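Local atomic coordinates of diaminopimelate decarboxylase (Methanocaldococcus jannaschii, PDB entry 1TWI), a protein that catalyses the pyridoxal-phosphate-dependent decarboxylation of meso-diaminopimelate to L-lysine, the last step of lysine biosynthesis by the diaminopimelate pathway, and works as a homodimer. Residues Lys107-Gly112 and Ala130-Ser135; Asn113-Glu118 and Ile136-Leu141; Pro313-Val318 and Val350-Gly355. All blocks are in the same frame, centred on the assembly; numbering follows the deposited sequence.

Contact 1 (Lys107-Gly112 and Ala130-Ser135); sequences KIVFNG and AFNVDS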
ATOM      1  N   LYS A 107      13.652  12.343 -24.466  1.00 14.31           N
ATOM      2  CA  LYS A 107      13.749  10.961 -23.983  1.00 13.51           C
ATOM      3  C   LYS A 107      12.669  10.733 -22.920  1.00 11.50           C
ATOM      4  O   LYS A 107      12.790   9.845 -22.098  1.00 11.01           O
ATOM      5  CB  LYS A 107      15.126  10.667 -23.356  1.00 12.37           C
ATOM      6  CG  LYS A 107      16.272  10.702 -24.376  1.00 14.65           C
ATOM      7  CD  LYS A 107      17.642  10.400 -23.682  1.00 14.05           C
ATOM      8  CE  LYS A 107      18.793  10.186 -24.717  1.00 16.63           C
ATOM      9  NZ  LYS A 107      20.088   9.884 -24.015  1.00 18.77           N
ATOM     10  N   ILE A 108      11.638  11.561 -22.925  1.00  9.92           N
ATOM     11  CA  ILE A 108      10.558  11.384 -21.951  1.00  8.59           C
ATOM     12  C   ILE A 108       9.254  10.998 -22.652  1.00  9.52           C
ATOM     13  O   ILE A 108       8.830  11.714 -23.578  1.00  9.41           O
ATOM     14  CB  ILE A 108      10.337  12.694 -21.135  1.00  7.36           C
ATOM     15  CG1 ILE A 108      11.589  12.981 -20.270  1.00  8.98           C
ATOM     16  CG2 ILE A 108       9.145  12.517 -20.142  1.00  8.09           C
ATOM     17  CD1 ILE A 108      11.522  14.342 -19.478  1.00  9.71           C
ATOM     18  N   VAL A 109       8.634   9.882 -22.224  1.00  9.30           N
ATOM     19  CA  VAL A 109       7.318   9.500 -22.775  1.00  9.34           C
ATOM     20  C   VAL A 109       6.375   9.478 -21.573  1.00  9.15           C
ATOM     21  O   VAL A 109       6.761   9.133 -20.447  1.00  9.55           O
ATOM     22  CB  VAL A 109       7.298   8.096 -23.513  1.00  8.82           C
ATOM     23  CG1 VAL A 109       8.132   8.230 -24.869  1.00  7.56           C
ATOM     24  CG2 VAL A 109       7.896   6.994 -22.631  1.00 10.60           C
ATOM     25  N   PHE A 110       5.141   9.875 -21.826  1.00  8.89           N
ATOM     26  CA  PHE A 110       4.123   9.993 -20.758  1.00 10.82           C
ATOM     27  C   PHE A 110       2.992   8.963 -20.962  1.00 10.03           C
ATOM     28  O   PHE A 110       2.264   9.021 -21.950  1.00 10.99           O
ATOM     29  CB  PHE A 110       3.561  11.447 -20.819  1.00 10.67           C
ATOM     30  CG  PHE A 110       2.837  11.901 -19.561  1.00 12.33           C
ATOM     31  CD1 PHE A 110       2.250  10.982 -18.694  1.00 12.22           C
ATOM     32  CD2 PHE A 110       2.695  13.273 -19.299  1.00 13.61           C
ATOM     33  CE1 PHE A 110       1.501  11.395 -17.566  1.00 14.56           C
ATOM     34  CE2 PHE A 110       1.971  13.717 -18.189  1.00 13.70           C
ATOM     35  CZ  PHE A 110       1.356  12.768 -17.305  1.00 14.82           C
ATOM     36  N   ASN A 111       2.898   7.985 -20.069  1.00 11.36           N
ATOM     37  CA  ASN A 111       1.844   6.948 -20.099  1.00 11.31           C
ATOM     38  C   ASN A 111       0.785   7.284 -19.076  1.00 10.99           C
ATOM     39  O   ASN A 111       1.039   8.054 -18.146  1.00 10.07           O
ATOM     40  CB  ASN A 111       2.432   5.575 -19.673  1.00 11.75           C
ATOM     41  CG  ASN A 111       3.180   4.919 -20.779  1.00 10.68           C
ATOM     42  OD1 ASN A 111       2.600   4.662 -21.810  1.00 12.93           O
ATOM     43  ND2 ASN A 111       4.494   4.655 -20.584  1.00 12.62           N
ATOM     44  N   GLY A 112      -0.396   6.704 -19.243  1.00 10.96           N
ATOM     45  CA  GLY A 112      -1.421   6.871 -18.228  1.00 11.16           C
ATOM     46  C   GLY A 112      -2.799   6.880 -18.806  1.00 10.50           C
ATOM     47  O   GLY A 112      -2.981   7.484 -19.846  1.00 12.89           O
ATOM     48  N   ALA A 130       6.687  12.318 -26.334  1.00 13.10           N
ATOM     49  CA  ALA A 130       5.317  11.922 -26.647  1.00 13.01           C
ATOM     50  C   ALA A 130       4.435  11.604 -25.467  1.00 11.60           C
ATOM     51  O   ALA A 130       4.912  11.154 -24.419  1.00 11.28           O
ATOM     52  CB  ALA A 130       5.291  10.678 -27.541  1.00 14.64           C
ATOM     53  N   PHE A 131       3.143  11.837 -25.667  1.00 10.41           N
ATOM     54  CA  PHE A 131       2.151  11.342 -24.733  1.00 11.55           C
ATOM     55  C   PHE A 131       1.793   9.960 -25.406  1.00 11.70           C
ATOM     56  O   PHE A 131       1.499   9.921 -26.631  1.00 12.57           O
ATOM     57  CB  PHE A 131       0.883  12.181 -24.798  1.00 11.85           C
ATOM     58  CG  PHE A 131       1.028  13.531 -24.151  1.00 13.16           C
ATOM     59  CD1 PHE A 131       0.812  13.690 -22.789  1.00 12.09           C
ATOM     60  CD2 PHE A 131       1.410  14.644 -24.922  1.00 12.85           C
ATOM     61  CE1 PHE A 131       0.967  14.939 -22.189  1.00 13.01           C
ATOM     62  CE2 PHE A 131       1.577  15.927 -24.336  1.00 14.70           C
ATOM     63  CZ  PHE A 131       1.351  16.071 -22.968  1.00 13.49           C
ATOM     64  N   ASN A 132       1.805   8.858 -24.639  1.00 11.34           N
ATOM     65  CA  ASN A 132       1.362   7.569 -25.185  1.00 10.41           C
ATOM     66  C   ASN A 132      -0.134   7.577 -24.879  1.00 11.83           C
ATOM     67  O   ASN A 132      -0.551   7.275 -23.761  1.00 12.15           O
ATOM     68  CB  ASN A 132       2.066   6.403 -24.472  1.00 12.13           C
ATOM     69  CG  ASN A 132       3.573   6.337 -24.788  1.00 12.59           C
ATOM     70  OD1 ASN A 132       4.033   6.868 -25.813  1.00 11.62           O
ATOM     71  ND2 ASN A 132       4.345   5.633 -23.922  1.00 12.46           N
ATOM     72  N   VAL A 133      -0.936   7.922 -25.886  1.00 11.50           N
ATOM     73  CA  VAL A 133      -2.385   8.087 -25.756  1.00 11.15           C
ATOM     74  C   VAL A 133      -3.089   6.821 -25.444  1.00 11.77           C
ATOM     75  O   VAL A 133      -2.912   5.829 -26.138  1.00 11.16           O
ATOM     76  CB  VAL A 133      -2.995   8.671 -27.036  1.00 13.24           C
ATOM     77  CG1 VAL A 133      -4.525   8.749 -26.916  1.00 15.00           C
ATOM     78  CG2 VAL A 133      -2.394  10.052 -27.285  1.00  9.70           C
ATOM     79  N   ASP A 134      -3.939   6.879 -24.420  1.00 10.73           N
ATOM     80  CA  ASP A 134      -4.591   5.686 -23.938  1.00 11.82           C
ATOM     81  C   ASP A 134      -6.014   5.480 -24.433  1.00 11.37           C
ATOM     82  O   ASP A 134      -6.523   4.363 -24.396  1.00 11.14           O
ATOM     83  CB  ASP A 134      -4.582   5.720 -22.403  1.00 12.93           C
ATOM     84  CG  ASP A 134      -5.311   4.537 -21.789  1.00 15.55           C
ATOM     85  OD1 ASP A 134      -6.566   4.609 -21.599  1.00 14.77           O
ATOM     86  OD2 ASP A 134      -4.619   3.514 -21.524  1.00 14.76           O
ATOM     87  N   SER A 135      -6.646   6.578 -24.856  1.00 11.34           N
ATOM     88  CA  SER A 135      -8.042   6.560 -25.276  1.00 11.58           C
ATOM     89  C   SER A 135      -8.328   7.696 -26.248  1.00 11.45           C
ATOM     90  O   SER A 135      -7.542   8.676 -26.361  1.00 10.83           O
ATOM     91  CB  SER A 135      -8.956   6.720 -24.037  1.00 10.28           C
ATOM     92  OG  SER A 135      -8.750   7.988 -23.442  1.00 12.25           O
TER
HETATM   93  O   HOH W   1      -0.042   5.159 -21.898  1.00 11.38           O
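F110 and A130 join two neighbouring parallel strands of the TIM-type barrel that binds the cofactor. F110 N donates to A130 O at 2.9 Å. F110 O then takes N132 N at 2.7 Å. The rings of F110 and F131 lie side by side on one face of the sheet. Their planes are 25° apart but slid, with centroids 5.8 Å apart, and they barely overlap. CD2 of F110 meets CE1 of F131 at 3.8 Å. This is the close, apolar part.

The looser part lies toward G112, where the strands separate and a water sits between buried residues. This water donates to N111 OD1 and to N132 O and accepts from G112 N. N132 CG lies beside its backbone N (chi1 -68°), which carries the amide across to N111, with ND2 2.9 Å from N111 OD1. The N-H of N132 comes from above the carbonyl plane of N111 (46° out), while N111 OD1 lies in the amide plane of N132. N111 ND2 is held by D88 and E290, and the residue touches pyridoxal phosphate. These bonds to OD1 and ND2 should fix how the N111 amide is turned, consistent with a positioned polar group beside the cofactor.

Contact 2 (Asn113-Glu118 and Ile136-Leu141); sequences NCKTKE and ISELIL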
ATOM      1  N   ASN A 113      -3.762   6.256 -18.136  1.00 11.58           N
ATOM      2  CA  ASN A 113      -5.132   6.198 -18.625  1.00 12.10           C
ATOM      3  C   ASN A 113      -6.034   7.314 -18.087  1.00 12.98           C
ATOM      4  O   ASN A 113      -7.214   7.371 -18.433  1.00 12.74           O
ATOM      5  CB  ASN A 113      -5.747   4.839 -18.275  1.00 14.07           C
ATOM      6  CG  ASN A 113      -5.898   4.644 -16.775  1.00 15.05           C
ATOM      7  OD1 ASN A 113      -4.937   4.287 -16.091  1.00 17.56           O
ATOM      8  ND2 ASN A 113      -7.112   4.902 -16.248  1.00 14.81           N
ATOM      9  N   CYS A 114      -5.522   8.205 -17.232  1.00 12.05           N
ATOM     10  CA  CYS A 114      -6.387   9.306 -16.777  1.00 12.89           C
ATOM     11  C   CYS A 114      -5.570  10.578 -16.695  1.00 13.15           C
ATOM     12  O   CYS A 114      -5.450  11.185 -15.654  1.00 11.61           O
ATOM     13  CB  CYS A 114      -7.026   9.016 -15.390  1.00 13.32           C
ATOM     14  SG  CYS A 114      -8.372  10.241 -14.985  1.00 16.35           S
ATOM     15  N   LYS A 115      -5.037  10.986 -17.833  1.00 12.64           N
ATOM     16  CA  LYS A 115      -4.222  12.170 -17.874  1.00 13.16           C
ATOM     17  C   LYS A 115      -5.149  13.375 -17.740  1.00 13.13           C
ATOM     18  O   LYS A 115      -6.131  13.486 -18.433  1.00 14.37           O
ATOM     19  CB  LYS A 115      -3.461  12.227 -19.194  1.00 13.70           C
ATOM     20  CG  LYS A 115      -2.619  10.936 -19.434  1.00 12.36           C
ATOM     21  CD  LYS A 115      -1.252  11.306 -19.944  1.00 14.96           C
ATOM     22  CE  LYS A 115      -0.488  10.242 -20.887  1.00 12.52           C
ATOM     23  NZ  LYS A 115      -1.279   9.103 -21.470  1.00 10.53           N
ATOM     24  N   THR A 116      -4.820  14.278 -16.851  1.00 13.51           N
ATOM     25  CA  THR A 116      -5.653  15.452 -16.641  1.00 13.92           C
ATOM     26  C   THR A 116      -5.163  16.599 -17.489  1.00 12.99           C
ATOM     27  O   THR A 116      -4.012  16.647 -17.956  1.00 14.07           O
ATOM     28  CB  THR A 116      -5.543  15.961 -15.191  1.00 14.03           C
ATOM     29  OG1 THR A 116      -4.190  16.402 -15.011  1.00 11.92           O
ATOM     30  CG2 THR A 116      -5.894  14.871 -14.164  1.00 11.96           C
ATOM     31  N   LYS A 117      -6.015  17.596 -17.617  1.00 13.39           N
ATOM     32  CA  LYS A 117      -5.638  18.739 -18.413  1.00 14.01           C
ATOM     33  C   LYS A 117      -4.367  19.380 -17.863  1.00 14.79           C
ATOM     34  O   LYS A 117      -3.492  19.807 -18.621  1.00 12.59           O
ATOM     35  CB  LYS A 117      -6.765  19.793 -18.419  1.00 15.20           C
ATOM     36  CG  LYS A 117      -6.441  20.967 -19.382  1.00 20.90           C
ATOM     37  CD  LYS A 117      -7.723  21.683 -19.729  1.00 23.82           C
ATOM     38  CE  LYS A 117      -7.613  22.464 -21.025  1.00 25.09           C
ATOM     39  NZ  LYS A 117      -7.956  21.723 -22.286  1.00 21.82           N
ATOM     40  N   GLU A 118      -4.273  19.496 -16.539  1.00 14.84           N
ATOM     41  CA  GLU A 118      -3.057  20.098 -15.980  1.00 15.45           C
ATOM     42  C   GLU A 118      -1.787  19.305 -16.350  1.00 13.48           C
ATOM     43  O   GLU A 118      -0.734  19.879 -16.593  1.00 11.75           O
ATOM     44  CB  GLU A 118      -3.172  20.163 -14.461  1.00 20.07           C
ATOM     45  CG  GLU A 118      -4.296  21.125 -13.989  1.00 26.04           C
ATOM     46  CD  GLU A 118      -5.791  20.679 -14.225  1.00 31.98           C
ATOM     47  OE1 GLU A 118      -6.197  19.453 -14.449  1.00 29.17           O
ATOM     48  OE2 GLU A 118      -6.612  21.662 -14.160  1.00 36.83           O
ATOM     49  N   ILE A 136      -9.457   7.589 -26.945  1.00 10.04           N
ATOM     50  CA  ILE A 136      -9.794   8.654 -27.847  1.00 11.16           C
ATOM     51  C   ILE A 136     -10.097   9.929 -27.030  1.00 10.50           C
ATOM     52  O   ILE A 136      -9.749  11.033 -27.441  1.00 11.04           O
ATOM     53  CB  ILE A 136     -10.968   8.227 -28.753  1.00  9.90           C
ATOM     54  CG1 ILE A 136     -10.389   7.178 -29.759  1.00 11.81           C
ATOM     55  CG2 ILE A 136     -11.525   9.469 -29.470  1.00 11.25           C
ATOM     56  CD1 ILE A 136     -11.452   6.326 -30.553  1.00 12.72           C
ATOM     57  N   SER A 137     -10.691   9.747 -25.853  1.00 11.63           N
ATOM     58  CA  SER A 137     -11.025  10.872 -24.971  1.00 11.59           C
ATOM     59  C   SER A 137      -9.740  11.653 -24.679  1.00 12.45           C
ATOM     60  O   SER A 137      -9.707  12.901 -24.748  1.00 11.21           O
ATOM     61  CB  SER A 137     -11.587  10.334 -23.658  1.00 12.44           C
ATOM     62  OG  SER A 137     -11.957  11.407 -22.791  1.00 14.04           O
ATOM     63  N   GLU A 138      -8.673  10.921 -24.326  1.00 11.84           N
ATOM     64  CA  GLU A 138      -7.384  11.591 -24.056  1.00 11.95           C
ATOM     65  C   GLU A 138      -6.874  12.316 -25.323  1.00 11.45           C
ATOM     66  O   GLU A 138      -6.415  13.465 -25.268  1.00 12.11           O
ATOM     67  CB  GLU A 138      -6.316  10.576 -23.567  1.00 14.16           C
ATOM     68  CG  GLU A 138      -4.903  11.227 -23.402  1.00 14.06           C
ATOM     69  CD  GLU A 138      -3.824  10.196 -23.127  1.00 13.90           C
ATOM     70  OE1 GLU A 138      -4.186   9.085 -22.653  1.00 12.64           O
ATOM     71  OE2 GLU A 138      -2.632  10.516 -23.371  1.00 12.86           O
ATOM     72  N   LEU A 139      -6.937  11.650 -26.480  1.00 11.28           N
ATOM     73  CA  LEU A 139      -6.474  12.294 -27.724  1.00 11.79           C
ATOM     74  C   LEU A 139      -7.210  13.646 -27.912  1.00 11.12           C
ATOM     75  O   LEU A 139      -6.566  14.671 -28.198  1.00 11.13           O
ATOM     76  CB  LEU A 139      -6.745  11.402 -28.981  1.00 12.30           C
ATOM     77  CG  LEU A 139      -6.402  12.084 -30.336  1.00 12.05           C
ATOM     78  CD1 LEU A 139      -4.890  12.288 -30.473  1.00 13.45           C
ATOM     79  CD2 LEU A 139      -6.922  11.240 -31.523  1.00 10.52           C
ATOM     80  N   ILE A 140      -8.532  13.634 -27.747  1.00 10.35           N
ATOM     81  CA  ILE A 140      -9.341  14.868 -27.904  1.00 11.56           C
ATOM     82  C   ILE A 140      -8.875  15.945 -26.902  1.00 11.10           C
ATOM     83  O   ILE A 140      -8.624  17.108 -27.278  1.00 10.95           O
ATOM     84  CB  ILE A 140     -10.889  14.531 -27.770  1.00 12.68           C
ATOM     85  CG1 ILE A 140     -11.304  13.621 -28.956  1.00 12.75           C
ATOM     86  CG2 ILE A 140     -11.788  15.852 -27.751  1.00 12.52           C
ATOM     87  CD1 ILE A 140     -12.726  13.107 -28.840  1.00 14.13           C
ATOM     88  N   LEU A 141      -8.662  15.557 -25.653  1.00 11.18           N
ATOM     89  CA  LEU A 141      -8.222  16.523 -24.664  1.00 12.99           C
ATOM     90  C   LEU A 141      -6.845  17.071 -24.989  1.00 12.83           C
ATOM     91  O   LEU A 141      -6.563  18.283 -24.837  1.00 11.78           O
ATOM     92  CB  LEU A 141      -8.255  15.885 -23.254  1.00 15.01           C
ATOM     93  CG  LEU A 141      -7.601  16.742 -22.147  1.00 17.89           C
ATOM     94  CD1 LEU A 141      -8.398  18.044 -21.940  1.00 18.52           C
ATOM     95  CD2 LEU A 141      -7.607  15.928 -20.829  1.00 16.13           C
TER
HETATM   96  O   HOH W   2      -5.699   9.441 -20.358  1.00 12.09           O
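K115 and E138 form a buried salt bridge between two beta-alpha units of the TIM-type barrel. K115 lies in the loop that leads from strand 108-110 into helix 117-125, and E138 is in the first turn of helix 136-149. K115 NZ is 2.7 Å from E138 OE2, which it meets on the syn side, 30° out of the carboxylate plane. The lysine chain bends at chi2 (-136°) and again at chi4 (14°), and this brings its end round to the carboxylate.

L141, one turn further along the helix, packs beside this pair. Its CD2 is 3.7 Å from K115 O, and its CD1 is 3.7 Å from K117 NZ. K117 NZ itself is bonded to T145 and paired with E148, both further along helix 136-149.

The next shell sets the two charged groups. K115 NZ also donates to G112 O, in the same loop, and probably to N132 O, which ties it to strand 130-133. E138 OE1 accepts from D134 N. H308 of the second subunit bonds to K115 O and packs on L141. A water accepts from K115 N at 3.0 Å and lies 2.8 Å from E138 OE1, to which it can donate.

Contact 3 (Pro313-Val318 and Val350-Gly355); sequences PVTKWV and VVSIAG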
ATOM      1  N   PRO A 313       3.990 -23.406  18.751  1.00 29.58           N
ATOM      2  CA  PRO A 313       3.847 -24.829  18.446  1.00 30.89           C
ATOM      3  C   PRO A 313       4.101 -25.138  16.973  1.00 31.69           C
ATOM      4  O   PRO A 313       4.699 -26.160  16.678  1.00 33.44           O
ATOM      5  CB  PRO A 313       2.408 -25.127  18.865  1.00 29.43           C
ATOM      6  CG  PRO A 313       2.199 -24.186  20.022  1.00 28.77           C
ATOM      7  CD  PRO A 313       2.820 -22.896  19.484  1.00 29.91           C
ATOM      8  N   VAL A 314       3.678 -24.253  16.064  1.00 31.32           N
ATOM      9  CA  VAL A 314       3.846 -24.502  14.630  1.00 31.70           C
ATOM     10  C   VAL A 314       5.038 -23.813  13.935  1.00 31.00           C
ATOM     11  O   VAL A 314       5.490 -24.272  12.883  1.00 31.43           O
ATOM     12  CB  VAL A 314       2.588 -24.089  13.845  1.00 32.88           C
ATOM     13  CG1 VAL A 314       2.321 -22.614  14.054  1.00 35.49           C
ATOM     14  CG2 VAL A 314       2.795 -24.337  12.352  1.00 34.81           C
ATOM     15  N   THR A 315       5.518 -22.690  14.457  1.00 28.24           N
ATOM     16  CA  THR A 315       6.634 -22.059  13.790  1.00 26.91           C
ATOM     17  C   THR A 315       7.470 -21.169  14.664  1.00 23.31           C
ATOM     18  O   THR A 315       7.024 -20.685  15.713  1.00 22.16           O
ATOM     19  CB  THR A 315       6.185 -21.281  12.472  1.00 29.60           C
ATOM     20  OG1 THR A 315       6.434 -19.880  12.593  1.00 30.85           O
ATOM     21  CG2 THR A 315       4.732 -21.500  12.173  1.00 29.07           C
ATOM     22  N   LYS A 316       8.735 -21.042  14.286  1.00 21.24           N
ATOM     23  CA  LYS A 316       9.603 -20.159  15.043  1.00 19.75           C
ATOM     24  C   LYS A 316       9.624 -18.843  14.251  1.00 18.76           C
ATOM     25  O   LYS A 316      10.032 -18.782  13.085  1.00 16.44           O
ATOM     26  CB  LYS A 316      11.014 -20.729  15.194  1.00 20.77           C
ATOM     27  CG  LYS A 316      11.905 -19.867  16.078  1.00 21.82           C
ATOM     28  CD  LYS A 316      13.164 -20.675  16.451  1.00 26.17           C
ATOM     29  CE  LYS A 316      14.218 -19.769  17.058  1.00 26.49           C
ATOM     30  NZ  LYS A 316      15.325 -20.482  17.776  1.00 25.52           N
ATOM     31  N   TRP A 317       9.104 -17.808  14.898  1.00 17.75           N
ATOM     32  CA  TRP A 317       9.011 -16.489  14.288  1.00 17.24           C
ATOM     33  C   TRP A 317      10.160 -15.611  14.719  1.00 15.59           C
ATOM     34  O   TRP A 317      10.562 -15.623  15.881  1.00 15.97           O
ATOM     35  CB  TRP A 317       7.740 -15.785  14.718  1.00 16.05           C
ATOM     36  CG  TRP A 317       6.484 -16.348  14.182  1.00 16.33           C
ATOM     37  CD1 TRP A 317       5.622 -17.248  14.796  1.00 17.80           C
ATOM     38  CD2 TRP A 317       5.925 -16.069  12.904  1.00 14.03           C
ATOM     39  NE1 TRP A 317       4.578 -17.534  13.936  1.00 15.29           N
ATOM     40  CE2 TRP A 317       4.753 -16.822  12.779  1.00 15.30           C
ATOM     41  CE3 TRP A 317       6.310 -15.244  11.849  1.00 14.75           C
ATOM     42  CZ2 TRP A 317       3.967 -16.773  11.630  1.00 15.93           C
ATOM     43  CZ3 TRP A 317       5.539 -15.196  10.726  1.00 13.83           C
ATOM     44  CH2 TRP A 317       4.388 -15.947  10.619  1.00 15.13           C
ATOM     45  N   VAL A 318      10.646 -14.834  13.768  1.00 14.19           N
ATOM     46  CA  VAL A 318      11.731 -13.884  13.957  1.00 14.01           C
ATOM     47  C   VAL A 318      11.056 -12.529  13.619  1.00 13.16           C
ATOM     48  O   VAL A 318      10.518 -12.367  12.521  1.00 11.93           O
ATOM     49  CB  VAL A 318      12.881 -14.274  12.959  1.00 14.65           C
ATOM     50  CG1 VAL A 318      13.834 -13.136  12.774  1.00 21.30           C
ATOM     51  CG2 VAL A 318      13.632 -15.507  13.532  1.00 17.25           C
ATOM     52  N   VAL A 350      15.184 -23.149  10.485  1.00 16.84           N
ATOM     53  CA  VAL A 350      14.085 -22.731   9.623  1.00 18.44           C
ATOM     54  C   VAL A 350      13.183 -21.839  10.451  1.00 18.43           C
ATOM     55  O   VAL A 350      12.776 -22.228  11.548  1.00 17.67           O
ATOM     56  CB  VAL A 350      13.264 -23.957   9.121  1.00 18.78           C
ATOM     57  CG1 VAL A 350      12.044 -23.501   8.352  1.00 16.89           C
ATOM     58  CG2 VAL A 350      14.158 -24.832   8.233  1.00 21.16           C
ATOM     59  N   VAL A 351      12.892 -20.645   9.934  1.00 16.20           N
ATOM     60  CA  VAL A 351      12.049 -19.679  10.639  1.00 15.01           C
ATOM     61  C   VAL A 351      11.172 -18.900   9.656  1.00 15.61           C
ATOM     62  O   VAL A 351      11.415 -18.932   8.452  1.00 16.31           O
ATOM     63  CB  VAL A 351      12.891 -18.590  11.409  1.00 16.30           C
ATOM     64  CG1 VAL A 351      13.779 -19.206  12.482  1.00 14.54           C
ATOM     65  CG2 VAL A 351      13.748 -17.798  10.412  1.00 15.98           C
ATOM     66  N   SER A 352      10.163 -18.201  10.184  1.00 14.42           N
ATOM     67  CA  SER A 352       9.295 -17.336   9.377  1.00 15.01           C
ATOM     68  C   SER A 352       9.651 -15.910   9.864  1.00 14.95           C
ATOM     69  O   SER A 352       9.947 -15.698  11.035  1.00 14.88           O
ATOM     70  CB  SER A 352       7.830 -17.679   9.614  1.00 15.91           C
ATOM     71  OG  SER A 352       7.526 -18.961   9.048  1.00 15.00           O
ATOM     72  N   ILE A 353       9.674 -14.944   8.958  1.00 15.50           N
ATOM     73  CA  ILE A 353      10.134 -13.598   9.313  1.00 16.12           C
ATOM     74  C   ILE A 353       8.982 -12.613   9.183  1.00 15.50           C
ATOM     75  O   ILE A 353       8.380 -12.526   8.123  1.00 16.50           O
ATOM     76  CB  ILE A 353      11.261 -13.086   8.331  1.00 15.65           C
ATOM     77  CG1 ILE A 353      12.548 -13.963   8.398  1.00 15.84           C
ATOM     78  CG2 ILE A 353      11.710 -11.702   8.747  1.00 12.97           C
ATOM     79  CD1 ILE A 353      12.547 -15.136   7.499  1.00 17.53           C
ATOM     80  N   ALA A 354       8.709 -11.860  10.230  1.00 16.07           N
ATOM     81  CA  ALA A 354       7.598 -10.886  10.194  1.00 15.73           C
ATOM     82  C   ALA A 354       7.976  -9.489  10.663  1.00 15.45           C
ATOM     83  O   ALA A 354       8.905  -9.323  11.463  1.00 13.71           O
ATOM     84  CB  ALA A 354       6.456 -11.390  11.109  1.00 16.21           C
ATOM     85  N   GLY A 355       7.199  -8.497  10.203  1.00 14.05           N
ATOM     86  CA  GLY A 355       7.396  -7.133  10.655  1.00 16.11           C
ATOM     87  C   GLY A 355       6.477  -6.974  11.871  1.00 16.59           C
ATOM     88  O   GLY A 355       5.848  -7.943  12.304  1.00 16.19           O
TER
HETATM   89  O   HOH W   3       9.878 -22.496  11.834  1.00 27.82           O
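The W317 side chain leaves its strand with CG anti to the carbonyl carbon (chi1 -70°), and chi2 of 96° turns the indole so that one face meets S352. S352 CB sits over the six-membered ring, 3.8 Å from its centroid and 23° off the normal, a CH-pi contact. T315 OG1 lies over the same face, near the rim. A354 CB approaches the ring obliquely, 3.9 Å from CE3 of W317.

V318 and V351 pack away from the indole. V318 CG2, which lies beside the backbone N, meets V351 CB at 3.8 Å, and the two side chains cross at a slant.

Three backbone bonds run between these parallel strands. S352 N donates to K316 O, V318 N to S352 O, and A354 N to V318 O, each at 3.0 Å. At the beginning of strand 316-320 a water accepts from K316 N and donates to V350 O, so the two are joined through it instead of directly. K316 runs out extended, and its NZ forms a salt bridge with E349.

The pair belongs to the mixed sheet of the beta-rich domain that accompanies the barrel in this decarboxylase family. Strand 300-311 flanks strand 316-320 on one side, and strand 363-371 flanks strand 348-354 on the other, where D367 N donates to S352 OG. L379 of strand 378-382 packs on V318 and I353.

Contacts 1 and 2 are neighbours, with centres 10 Å apart. Their segments alternate along the chain, running strand 108-110, helix 117-125, strand 130-133 and helix 136-149, so both belong to consecutive beta-alpha units of the cofactor-binding barrel. Contact 1 is the strand pairing, and contact 2 joins the segments that follow those strands. Contact 3 comes later in the chain, in the mixed sheet. Its centre is about 45 Å from that of contact 1 and about 49 Å from that of contact 2. All three reach the second subunit. N113 of contact 2 bonds to G355 of the other chain, so in the homodimer the contact 2 region of one subunit meets the contact 3 region of the other.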